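Local coordinates for ABC transporter substrate binding protein (Ribose) (Agrobacterium vitis, PDB 5DKV) that probably captures sugars for uptake by an ABC transporter and holds alpha-D-tagatopyranose in a cleft between its two lobes, at residues Q177-Q180 with G181-E185; G226-L229 with F230-L233; A273-P276 with A277-G280. One frame throughout, in Å; residues are numbered along the deposited sequence.

Contact 1 of 3, residues Q177-Q180 with G181-E185; sequences QREQ and GFKSE. With T6T (alpha-D-tagatopyranose), chain E.
Glu179 and Lys183 sit one turn apart on helix 173-186, the helix of the beta-alpha-beta unit that joins strands 161-167 and 192-199, and their side chains run alongside each other in the same direction. The lysine is worth following outward. Its CB lies 3.5 Å from Glu179 O, the carbonyl that also accepts the Lys183 backbone N-H. CG stays close to that same oxygen. From there the chain is fully extended, and CD and then CE pass along the glutamate until CE is 3.3 Å from Glu179 OE2. NZ closes the salt bridge at 2.8 Å to Glu179 OE2, using the anti lone pair, the one turned away from the other carboxylate oxygen. Glu179 meets it because its own chain is stretched out too, with CG opposite the backbone N (chi1 176°). The carboxylate has further partners: Thr197 OG1 is bonded to OE2, and Asn167 ND2 to OE1, which ties this end of the pair to both flanking strands.

Phe182 hangs from another side of the helix, its ring nearly parallel to that of Phe225 and packed on Val163 and Val165 of the sheet. Its backbone N donates to Arg178 O at 2.9 Å, one of the ordinary bonds of the helix.

Arg178 points off toward the sugar. Its chain is extended from CG to NE, where Asn142 OD1 takes the N-H, and this should help fix the rotation of the guanidinium. The flat group meets tagatose with its edge: NH1 reaches O3 of the sugar at 3.0 Å in the guanidinium plane, and NH2 reaches sugar O4 at 2.8 Å with an N-H...O angle of 164°.

Contact 2 of 3, residues G226-L229 with F230-L233; sequences GANL and FSGL. With T6T (alpha-D-tagatopyranose), chain E.
Asn228 turns the two ends of its amide to different tasks, nitrogen to the sugar and oxygen to Ser231. ND2 donates to O6 of the tagatose ring at 3.1 Å, almost straight at 171°, while Leu229 brings its CB to 3.2 Å from sugar O1 and lays CD1 near the same oxygen. ND2 has a second acceptor in Asn202 OD1, so both sugar and protein hold the amide nitrogen.

One shell further out, OD1 is gripped twice by a single residue. Ser231 OG gives its proton to Asn228 OD1 at 2.9 Å and Ser231 N donates to the same oxygen at 3.0 Å, the two arriving from opposite faces of the amide plane. With chi1 at 84°, CG of Asn228 stands between its backbone N and carbonyl carbon, which folds the side chain back over the first helical turn. Asn200 ND2 in turn bonds to Ser231 OG, a further brace behind the pair.

Apolar packing adds to this: Leu229 CD2 sits over one face of the Phe230 ring, 4.1 Å from its centroid, a CH-pi contact, while the ring presents its edge to Asn228 ND2. Gly226 and Gly232 bring their CA atoms to 3.8 Å, a close backbone approach without side chains between them.

Helix bonds begin at once, with Gly232 N to Asn228 O and Leu233 N to Leu229 O. This is an asparagine N-cap with its side chain accepting from the third helical residue, set where strand 223-226 hands over to helix 229-241, at a ligand pocket lined by strand-to-helix loops as in other type I periplasmic binding proteins.

Contact 3 of 3, residues A273-P276 with A277-G280; sequences AQHP and AEIG. With T6T (alpha-D-tagatopyranose), chain E.
His275 stands at the N-cap position of helix 276-291, and its side chain pairs with that of Glu278, three positions on. The segment 273-276 leads here from strand 270-273, carrying the chain from one lobe of the periplasmic-binding-protein fold to a helix that packs against helix 40-56.

His275 ND1 donates to Glu278 OE1 at 2.9 Å, a histidine-carboxylate bond whose N-H...O angle is 151°. The two side chains lie next to one another and point the same way. The carboxylate oxygen is close to the plane of the imidazole, but the imidazole nitrogen stands above the carboxylate plane, and the two planes are 60° apart. Glu278 gets there with CG opposite its backbone N and the chain extended beyond. Its other oxygen, OE2, accepts from a water at 2.6 Å. At the far side of the ring, His275 NE2 has a firmer partner in Thr305 OG1, and Phe320 stacks on the imidazole; held this way, the ring has little freedom to turn. The acidic group in the first turn probably also gains from the positive end of the helix.

Backbone bonds start the helix: Ile279 N to His275 O at 3.2 Å and Gly280 N to Pro276 O at 3.0 Å. Pro276 fits at the first helical position, where no intrahelical bond is asked of its nitrogen, and its ring rests on Phe41, Thr44 and Tyr322.

One residue before His275, Gln274 serves the sugar. Its OE1 is tied to Ser140 OG and its NE2 also bonds to Asp254 OD2, which should fix the amide's rotation; NE2 then meets tagatose O4 at 2.9 Å, nearly straight at 176°.

Overall arrangement
All three contacts meet at the tagatose, although their centres lie well apart: about 15 Å between contacts 1 and 2, 16 Å between 2 and 3, and 21 Å between 1 and 3. Arg178 provides the bridges. Its NH1 is 3.0 Å from Ala227 O, a probable hydrogen bond joining contact 1 to contact 2, and its NH2 packs 3.2 Å from Gln274 NE2 of contact 3 as both donors converge on one sugar oxygen. Contacts 2 and 3 do not touch; their nearest atoms are about 7 Å apart. Asp39, Asp116, Thr174 and Asp254 add further hydrogen bonds to the sugar in a largely polar pocket.

Contact 1 of 3, residues Q177-Q180 with G181-E185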
ATOM      1  N   GLN A 177      -5.642  -1.586  -8.496  1.00 11.05           N
ATOM      2  CA  GLN A 177      -4.912  -2.681  -9.118  1.00  9.95           C
ATOM      3  C   GLN A 177      -5.170  -3.983  -8.349  1.00 10.30           C
ATOM      4  O   GLN A 177      -5.311  -5.042  -8.957  1.00 11.32           O
ATOM      5  CB  GLN A 177      -3.417  -2.376  -9.183  1.00 11.91           C
ATOM      6  CG  GLN A 177      -3.068  -1.438 -10.322  1.00 10.20           C
ATOM      7  CD  GLN A 177      -1.596  -1.105 -10.357  1.00 11.14           C
ATOM      8  OE1 GLN A 177      -0.996  -0.869  -9.318  1.00 12.62           O
ATOM      9  NE2 GLN A 177      -0.996  -1.150 -11.550  1.00 16.17           N
ATOM     10  N   ARG A 178      -5.231  -3.908  -7.014  1.00  9.48           N
ATOM     11  CA  ARG A 178      -5.483  -5.102  -6.224  1.00  9.35           C
ATOM     12  C   ARG A 178      -6.870  -5.648  -6.509  1.00 10.47           C
ATOM     13  O   ARG A 178      -7.050  -6.849  -6.625  1.00  9.59           O
ATOM     14  CB  ARG A 178      -5.333  -4.814  -4.731  1.00  9.08           C
ATOM     15  CG  ARG A 178      -3.951  -4.406  -4.341  1.00  8.98           C
ATOM     16  CD  ARG A 178      -3.834  -3.866  -2.921  1.00  8.78           C
ATOM     17  NE  ARG A 178      -2.564  -3.143  -2.802  1.00  8.78           N
ATOM     18  CZ  ARG A 178      -2.245  -2.288  -1.843  1.00  8.70           C
ATOM     19  NH1 ARG A 178      -3.084  -2.034  -0.846  1.00  8.62           N
ATOM     20  NH2 ARG A 178      -1.053  -1.706  -1.868  1.00  8.76           N
ATOM     21  N   GLU A 179      -7.852  -4.767  -6.616  1.00 10.51           N
ATOM     22  CA  GLU A 179      -9.200  -5.223  -6.931  1.00 11.39           C
ATOM     23  C   GLU A 179      -9.259  -5.849  -8.335  1.00 11.53           C
ATOM     24  O   GLU A 179      -9.910  -6.875  -8.538  1.00 13.42           O
ATOM     25  CB  GLU A 179     -10.196  -4.071  -6.818  1.00 11.14           C
ATOM     26  CG  GLU A 179     -11.599  -4.495  -7.224  1.00 14.94           C
ATOM     27  CD  GLU A 179     -12.662  -3.448  -6.902  1.00 17.57           C
ATOM     28  OE1 GLU A 179     -12.351  -2.454  -6.219  1.00 15.23           O
ATOM     29  OE2 GLU A 179     -13.820  -3.621  -7.346  1.00 14.76           O
ATOM     30  N   GLN A 180      -8.595  -5.240  -9.310  1.00 10.31           N
ATOM     31  CA  GLN A 180      -8.574  -5.804 -10.665  1.00 14.48           C
ATOM     32  C   GLN A 180      -7.931  -7.190 -10.681  1.00 15.52           C
ATOM     33  O   GLN A 180      -8.421  -8.099 -11.355  1.00 16.23           O
ATOM     34  CB  GLN A 180      -7.850  -4.875 -11.638  1.00 17.57           C
ATOM     35  CG  GLN A 180      -8.639  -3.609 -11.998  1.00 23.69           C
ATOM     36  CD  GLN A 180      -9.989  -3.889 -12.676  1.00 39.37           C
ATOM     37  OE1 GLN A 180     -10.063  -4.566 -13.708  1.00 32.31           O
ATOM     38  NE2 GLN A 180     -11.061  -3.351 -12.096  1.00 43.99           N
ATOM     39  N   GLY A 181      -6.839  -7.359  -9.943  1.00 12.70           N
ATOM     40  CA  GLY A 181      -6.135  -8.634  -9.943  1.00 14.28           C
ATOM     41  C   GLY A 181      -6.980  -9.680  -9.252  1.00 11.78           C
ATOM     42  O   GLY A 181      -7.069 -10.832  -9.681  1.00 12.65           O
ATOM     43  N   PHE A 182      -7.629  -9.274  -8.168  1.00 11.62           N
ATOM     44  CA  PHE A 182      -8.498 -10.181  -7.444  1.00 10.80           C
ATOM     45  C   PHE A 182      -9.630 -10.661  -8.349  1.00 10.58           C
ATOM     46  O   PHE A 182      -9.918 -11.852  -8.413  1.00 13.11           O
ATOM     47  CB  PHE A 182      -9.076  -9.489  -6.210  1.00 10.43           C
ATOM     48  CG  PHE A 182     -10.046 -10.337  -5.426  1.00  9.90           C
ATOM     49  CD1 PHE A 182     -11.399 -10.340  -5.733  1.00 10.34           C
ATOM     50  CD2 PHE A 182      -9.597 -11.090  -4.348  1.00 10.04           C
ATOM     51  CE1 PHE A 182     -12.291 -11.123  -4.993  1.00 11.28           C
ATOM     52  CE2 PHE A 182     -10.458 -11.849  -3.598  1.00  9.80           C
ATOM     53  CZ  PHE A 182     -11.830 -11.871  -3.919  1.00 13.13           C
ATOM     54  N   LYS A 183     -10.286  -9.729  -9.035  1.00 11.34           N
ATOM     55  CA  LYS A 183     -11.447 -10.086  -9.850  1.00 12.81           C
ATOM     56  C   LYS A 183     -11.066 -10.895 -11.089  1.00 14.57           C
ATOM     57  O   LYS A 183     -11.802 -11.814 -11.489  1.00 14.38           O
ATOM     58  CB  LYS A 183     -12.229  -8.839 -10.266  1.00 14.37           C
ATOM     59  CG  LYS A 183     -13.032  -8.244  -9.100  1.00 17.75           C
ATOM     60  CD  LYS A 183     -13.839  -7.021  -9.517  1.00 21.05           C
ATOM     61  CE  LYS A 183     -14.830  -6.610  -8.425  1.00 17.52           C
ATOM     62  NZ  LYS A 183     -15.509  -5.316  -8.752  1.00 19.42           N
ATOM     63  N   SER A 184      -9.930 -10.570 -11.693  1.00 12.95           N
ATOM     64  CA  SER A 184      -9.492 -11.337 -12.853  1.00 15.08           C
ATOM     65  C   SER A 184      -9.133 -12.779 -12.455  1.00 13.06           C
ATOM     66  O   SER A 184      -9.434 -13.740 -13.183  1.00 13.87           O
ATOM     67  CB  SER A 184      -8.324 -10.638 -13.566  1.00 14.50           C
ATOM     68  OG  SER A 184      -7.186 -10.500 -12.745  1.00 20.79           O
ATOM     69  N   GLU A 185      -8.499 -12.949 -11.303  1.00 13.63           N
ATOM     70  CA  GLU A 185      -8.202 -14.295 -10.811  1.00 11.82           C
ATOM     71  C   GLU A 185      -9.499 -15.030 -10.463  1.00 12.63           C
ATOM     72  O   GLU A 185      -9.691 -16.171 -10.869  1.00 14.33           O
ATOM     73  CB  GLU A 185      -7.249 -14.226  -9.600  1.00 13.01           C
ATOM     74  CG  GLU A 185      -7.009 -15.562  -8.850  1.00 16.78           C
ATOM     75  CD  GLU A 185      -6.308 -16.656  -9.666  1.00 30.85           C
ATOM     76  OE1 GLU A 185      -6.753 -17.839  -9.586  1.00 28.21           O
ATOM     77  OE2 GLU A 185      -5.297 -16.352 -10.347  1.00 20.25           O
TER
HETATM   78  O3  T6T E 401      -2.050  -0.577   1.524  1.00  7.37           O
HETATM   79  C3  T6T E 401      -1.205   0.515   1.857  1.00  5.80           C
HETATM   80  C4  T6T E 401      -0.810   1.206   0.624  1.00  6.86           C
HETATM   81  O4  T6T E 401      -0.047   0.276  -0.229  1.00  8.07           O
HETATM   82  C5  T6T E 401      -1.988   1.719  -0.081  1.00  7.27           C
HETATM   83  O5  T6T E 401      -1.619   2.503  -1.228  1.00  9.02           O
HETATM   84  C6  T6T E 401      -2.798   2.668   0.786  1.00  7.69           C
HETATM   85  O6  T6T E 401      -3.153   1.997   2.031  1.00  9.00           O
HETATM   86  C2  T6T E 401      -1.981   1.512   2.738  1.00  6.42           C
HETATM   87  O2  T6T E 401      -1.103   2.563   3.062  1.00  9.14           O
HETATM   88  C1  T6T E 401      -2.574   0.930   3.960  1.00  9.55           C
HETATM   89  O1  T6T E 401      -1.611   0.386   4.804  1.00  8.79           O

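Contact 2 of 3, residues G226-L229 with F230-L233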
ATOM      1  N   GLY A 226      -9.985  -7.781   2.210  1.00  8.14           N
ATOM      2  CA  GLY A 226      -9.761  -6.371   2.494  1.00  7.92           C
ATOM      3  C   GLY A 226      -8.520  -5.903   1.765  1.00  8.98           C
ATOM      4  O   GLY A 226      -7.404  -6.387   2.029  1.00  8.53           O
ATOM      5  N   ALA A 227      -8.693  -4.944   0.865  1.00  8.30           N
ATOM      6  CA  ALA A 227      -7.668  -4.677  -0.113  1.00  8.82           C
ATOM      7  C   ALA A 227      -6.582  -3.722   0.392  1.00  8.54           C
ATOM      8  O   ALA A 227      -5.637  -3.478  -0.335  1.00  9.97           O
ATOM      9  CB  ALA A 227      -8.290  -4.135  -1.381  1.00  9.95           C
ATOM     10  N   ASN A 228      -6.691  -3.231   1.628  1.00  8.47           N
ATOM     11  CA  ASN A 228      -5.587  -2.527   2.279  1.00  8.74           C
ATOM     12  C   ASN A 228      -5.748  -2.683   3.784  1.00  9.56           C
ATOM     13  O   ASN A 228      -6.700  -3.305   4.264  1.00  9.99           O
ATOM     14  CB  ASN A 228      -5.500  -1.036   1.873  1.00  6.01           C
ATOM     15  CG  ASN A 228      -6.428  -0.123   2.677  1.00  9.94           C
ATOM     16  OD1 ASN A 228      -7.503  -0.537   3.095  1.00  9.70           O
ATOM     17  ND2 ASN A 228      -6.035   1.146   2.827  1.00 10.22           N
ATOM     18  N   LEU A 229      -4.773  -2.154   4.512  1.00  9.22           N
ATOM     19  CA  LEU A 229      -4.731  -2.306   5.964  1.00  8.94           C
ATOM     20  C   LEU A 229      -6.080  -2.071   6.631  1.00  9.03           C
ATOM     21  O   LEU A 229      -6.613  -2.953   7.341  1.00  9.28           O
ATOM     22  CB  LEU A 229      -3.705  -1.340   6.538  1.00 10.23           C
ATOM     23  CG  LEU A 229      -3.251  -1.581   7.971  1.00 11.86           C
ATOM     24  CD1 LEU A 229      -1.860  -0.982   8.197  1.00 11.58           C
ATOM     25  CD2 LEU A 229      -4.219  -1.014   8.987  1.00 14.24           C
ATOM     26  N   PHE A 230      -6.647  -0.900   6.369  1.00 10.72           N
ATOM     27  CA  PHE A 230      -7.861  -0.468   7.068  1.00  9.03           C
ATOM     28  C   PHE A 230      -9.064  -1.307   6.637  1.00  8.76           C
ATOM     29  O   PHE A 230      -9.905  -1.656   7.454  1.00 11.19           O
ATOM     30  CB  PHE A 230      -8.070   1.033   6.843  1.00  9.77           C
ATOM     31  CG  PHE A 230      -6.946   1.841   7.395  1.00 11.59           C
ATOM     32  CD1 PHE A 230      -6.827   2.003   8.761  1.00 12.64           C
ATOM     33  CD2 PHE A 230      -5.977   2.385   6.579  1.00 10.69           C
ATOM     34  CE1 PHE A 230      -5.767   2.713   9.296  1.00 16.92           C
ATOM     35  CE2 PHE A 230      -4.909   3.083   7.128  1.00 10.33           C
ATOM     36  CZ  PHE A 230      -4.816   3.246   8.471  1.00 14.93           C
ATOM     37  N   SER A 231      -9.110  -1.688   5.366  1.00  9.01           N
ATOM     38  CA  SER A 231     -10.212  -2.479   4.840  1.00  8.25           C
ATOM     39  C   SER A 231     -10.200  -3.862   5.482  1.00 11.64           C
ATOM     40  O   SER A 231     -11.223  -4.387   5.896  1.00 10.76           O
ATOM     41  CB  SER A 231     -10.089  -2.627   3.332  1.00  9.21           C
ATOM     42  OG  SER A 231     -10.208  -1.363   2.679  1.00  9.50           O
ATOM     43  N   GLY A 232      -9.016  -4.460   5.529  1.00  7.39           N
ATOM     44  CA  GLY A 232      -8.872  -5.765   6.138  1.00  8.71           C
ATOM     45  C   GLY A 232      -9.141  -5.776   7.638  1.00 11.02           C
ATOM     46  O   GLY A 232      -9.779  -6.699   8.155  1.00 11.39           O
ATOM     47  N   LEU A 233      -8.636  -4.772   8.340  1.00 11.97           N
ATOM     48  CA  LEU A 233      -8.855  -4.646   9.775  1.00  8.79           C
ATOM     49  C   LEU A 233     -10.340  -4.472  10.083  1.00 11.95           C
ATOM     50  O   LEU A 233     -10.899  -5.184  10.925  1.00 11.58           O
ATOM     51  CB  LEU A 233      -8.039  -3.464  10.315  1.00 11.25           C
ATOM     52  CG  LEU A 233      -8.193  -3.120  11.788  1.00 18.05           C
ATOM     53  CD1 LEU A 233      -7.889  -4.347  12.642  1.00 17.25           C
ATOM     54  CD2 LEU A 233      -7.276  -1.932  12.134  1.00 21.58           C
TER
HETATM   55  O3  T6T E 401      -2.050  -0.577   1.524  1.00  7.37           O
HETATM   56  C3  T6T E 401      -1.205   0.515   1.857  1.00  5.80           C
HETATM   57  C4  T6T E 401      -0.810   1.206   0.624  1.00  6.86           C
HETATM   58  O4  T6T E 401      -0.047   0.276  -0.229  1.00  8.07           O
HETATM   59  C5  T6T E 401      -1.988   1.719  -0.081  1.00  7.27           C
HETATM   60  O5  T6T E 401      -1.619   2.503  -1.228  1.00  9.02           O
HETATM   61  C6  T6T E 401      -2.798   2.668   0.786  1.00  7.69           C
HETATM   62  O6  T6T E 401      -3.153   1.997   2.031  1.00  9.00           O
HETATM   63  C2  T6T E 401      -1.981   1.512   2.738  1.00  6.42           C
HETATM   64  O2  T6T E 401      -1.103   2.563   3.062  1.00  9.14           O
HETATM   65  C1  T6T E 401      -2.574   0.930   3.960  1.00  9.55           C
HETATM   66  O1  T6T E 401      -1.611   0.386   4.804  1.00  8.79           O

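Contact 3 of 3, residues A273-P276 with A277-G280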
ATOM      1  N   ALA A 273       1.477  -9.293   3.480  1.00 11.84           N
ATOM      2  CA  ALA A 273       2.414  -8.220   3.844  1.00  8.80           C
ATOM      3  C   ALA A 273       3.098  -7.672   2.598  1.00  6.83           C
ATOM      4  O   ALA A 273       3.678  -8.408   1.822  1.00  9.15           O
ATOM      5  CB  ALA A 273       3.471  -8.727   4.858  1.00  8.14           C
ATOM      6  N   GLN A 274       3.025  -6.368   2.382  1.00  8.51           N
ATOM      7  CA  GLN A 274       3.948  -5.733   1.482  1.00  7.33           C
ATOM      8  C   GLN A 274       5.284  -5.629   2.193  1.00  8.36           C
ATOM      9  O   GLN A 274       5.423  -6.068   3.334  1.00 10.42           O
ATOM     10  CB  GLN A 274       3.439  -4.356   1.077  1.00  7.06           C
ATOM     11  CG  GLN A 274       2.052  -4.375   0.417  1.00  6.60           C
ATOM     12  CD  GLN A 274       1.656  -3.013  -0.078  1.00  8.49           C
ATOM     13  OE1 GLN A 274       2.090  -2.610  -1.135  1.00  8.28           O
ATOM     14  NE2 GLN A 274       0.836  -2.296   0.693  1.00  8.01           N
ATOM     15  N   HIS A 275       6.238  -5.016   1.507  1.00  9.06           N
ATOM     16  CA  HIS A 275       7.584  -4.742   2.037  1.00  6.86           C
ATOM     17  C   HIS A 275       7.838  -3.241   2.062  1.00  7.02           C
ATOM     18  O   HIS A 275       8.660  -2.741   1.315  1.00  8.12           O
ATOM     19  CB  HIS A 275       8.630  -5.433   1.181  1.00  7.48           C
ATOM     20  CG  HIS A 275       8.603  -6.931   1.279  1.00  8.26           C
ATOM     21  ND1 HIS A 275       9.535  -7.726   0.648  1.00 12.22           N
ATOM     22  CD2 HIS A 275       7.757  -7.779   1.912  1.00  9.79           C
ATOM     23  CE1 HIS A 275       9.272  -8.996   0.888  1.00 13.31           C
ATOM     24  NE2 HIS A 275       8.198  -9.059   1.653  1.00 14.21           N
ATOM     25  N   PRO A 276       7.104  -2.506   2.901  1.00  6.69           N
ATOM     26  CA  PRO A 276       7.278  -1.042   2.881  1.00  6.63           C
ATOM     27  C   PRO A 276       8.691  -0.571   3.186  1.00  6.83           C
ATOM     28  O   PRO A 276       9.105   0.452   2.638  1.00  6.80           O
ATOM     29  CB  PRO A 276       6.315  -0.551   3.967  1.00  6.96           C
ATOM     30  CG  PRO A 276       5.906  -1.770   4.729  1.00  7.94           C
ATOM     31  CD  PRO A 276       5.990  -2.916   3.759  1.00  9.37           C
ATOM     32  N   ALA A 277       9.410  -1.236   4.082  1.00  7.13           N
ATOM     33  CA  ALA A 277      10.748  -0.752   4.396  1.00  8.86           C
ATOM     34  C   ALA A 277      11.633  -0.838   3.159  1.00  9.11           C
ATOM     35  O   ALA A 277      12.440   0.055   2.895  1.00  8.90           O
ATOM     36  CB  ALA A 277      11.363  -1.539   5.579  1.00  7.59           C
ATOM     37  N   GLU A 278      11.462  -1.913   2.396  1.00  9.29           N
ATOM     38  CA  GLU A 278      12.170  -2.096   1.121  1.00  7.69           C
ATOM     39  C   GLU A 278      11.870  -0.937   0.144  1.00  9.71           C
ATOM     40  O   GLU A 278      12.750  -0.406  -0.531  1.00  9.45           O
ATOM     41  CB  GLU A 278      11.745  -3.431   0.539  1.00  7.74           C
ATOM     42  CG  GLU A 278      12.522  -3.945  -0.627  1.00  8.91           C
ATOM     43  CD  GLU A 278      12.055  -5.314  -1.049  1.00 11.58           C
ATOM     44  OE1 GLU A 278      11.821  -6.194  -0.172  1.00 10.94           O
ATOM     45  OE2 GLU A 278      11.933  -5.517  -2.287  1.00 13.49           O
ATOM     46  N   ILE A 279      10.603  -0.537   0.078  1.00  7.86           N
ATOM     47  CA  ILE A 279      10.204   0.578  -0.763  1.00  6.71           C
ATOM     48  C   ILE A 279      10.887   1.858  -0.343  1.00  7.39           C
ATOM     49  O   ILE A 279      11.437   2.578  -1.185  1.00  7.79           O
ATOM     50  CB  ILE A 279       8.670   0.757  -0.751  1.00  8.80           C
ATOM     51  CG1 ILE A 279       8.018  -0.470  -1.392  1.00  8.94           C
ATOM     52  CG2 ILE A 279       8.268   2.038  -1.483  1.00  8.64           C
ATOM     53  CD1 ILE A 279       6.514  -0.476  -1.236  1.00  9.81           C
ATOM     54  N   GLY A 280      10.862   2.162   0.956  1.00  7.95           N
ATOM     55  CA  GLY A 280      11.527   3.315   1.469  1.00  8.84           C
ATOM     56  C   GLY A 280      13.021   3.316   1.236  1.00  7.31           C
ATOM     57  O   GLY A 280      13.599   4.351   0.882  1.00  8.34           O
TER
HETATM   58  O3  T6T E 401      -2.050  -0.577   1.524  1.00  7.37           O
HETATM   59  C3  T6T E 401      -1.205   0.515   1.857  1.00  5.80           C
HETATM   60  C4  T6T E 401      -0.810   1.206   0.624  1.00  6.86           C
HETATM   61  O4  T6T E 401      -0.047   0.276  -0.229  1.00  8.07           O
HETATM   62  C5  T6T E 401      -1.988   1.719  -0.081  1.00  7.27           C
HETATM   63  O5  T6T E 401      -1.619   2.503  -1.228  1.00  9.02           O
HETATM   64  C6  T6T E 401      -2.798   2.668   0.786  1.00  7.69           C
HETATM   65  O6  T6T E 401      -3.153   1.997   2.031  1.00  9.00           O
HETATM   66  C2  T6T E 401      -1.981   1.512   2.738  1.00  6.42           C
HETATM   67  O2  T6T E 401      -1.103   2.563   3.062  1.00  9.14           O
HETATM   68  C1  T6T E 401      -2.574   0.930   3.960  1.00  9.55           C
HETATM   69  O1  T6T E 401      -1.611   0.386   4.804  1.00  8.79           O
HETATM   70  O   HOH W   1      10.877  -7.862  -2.540  1.00 14.47           O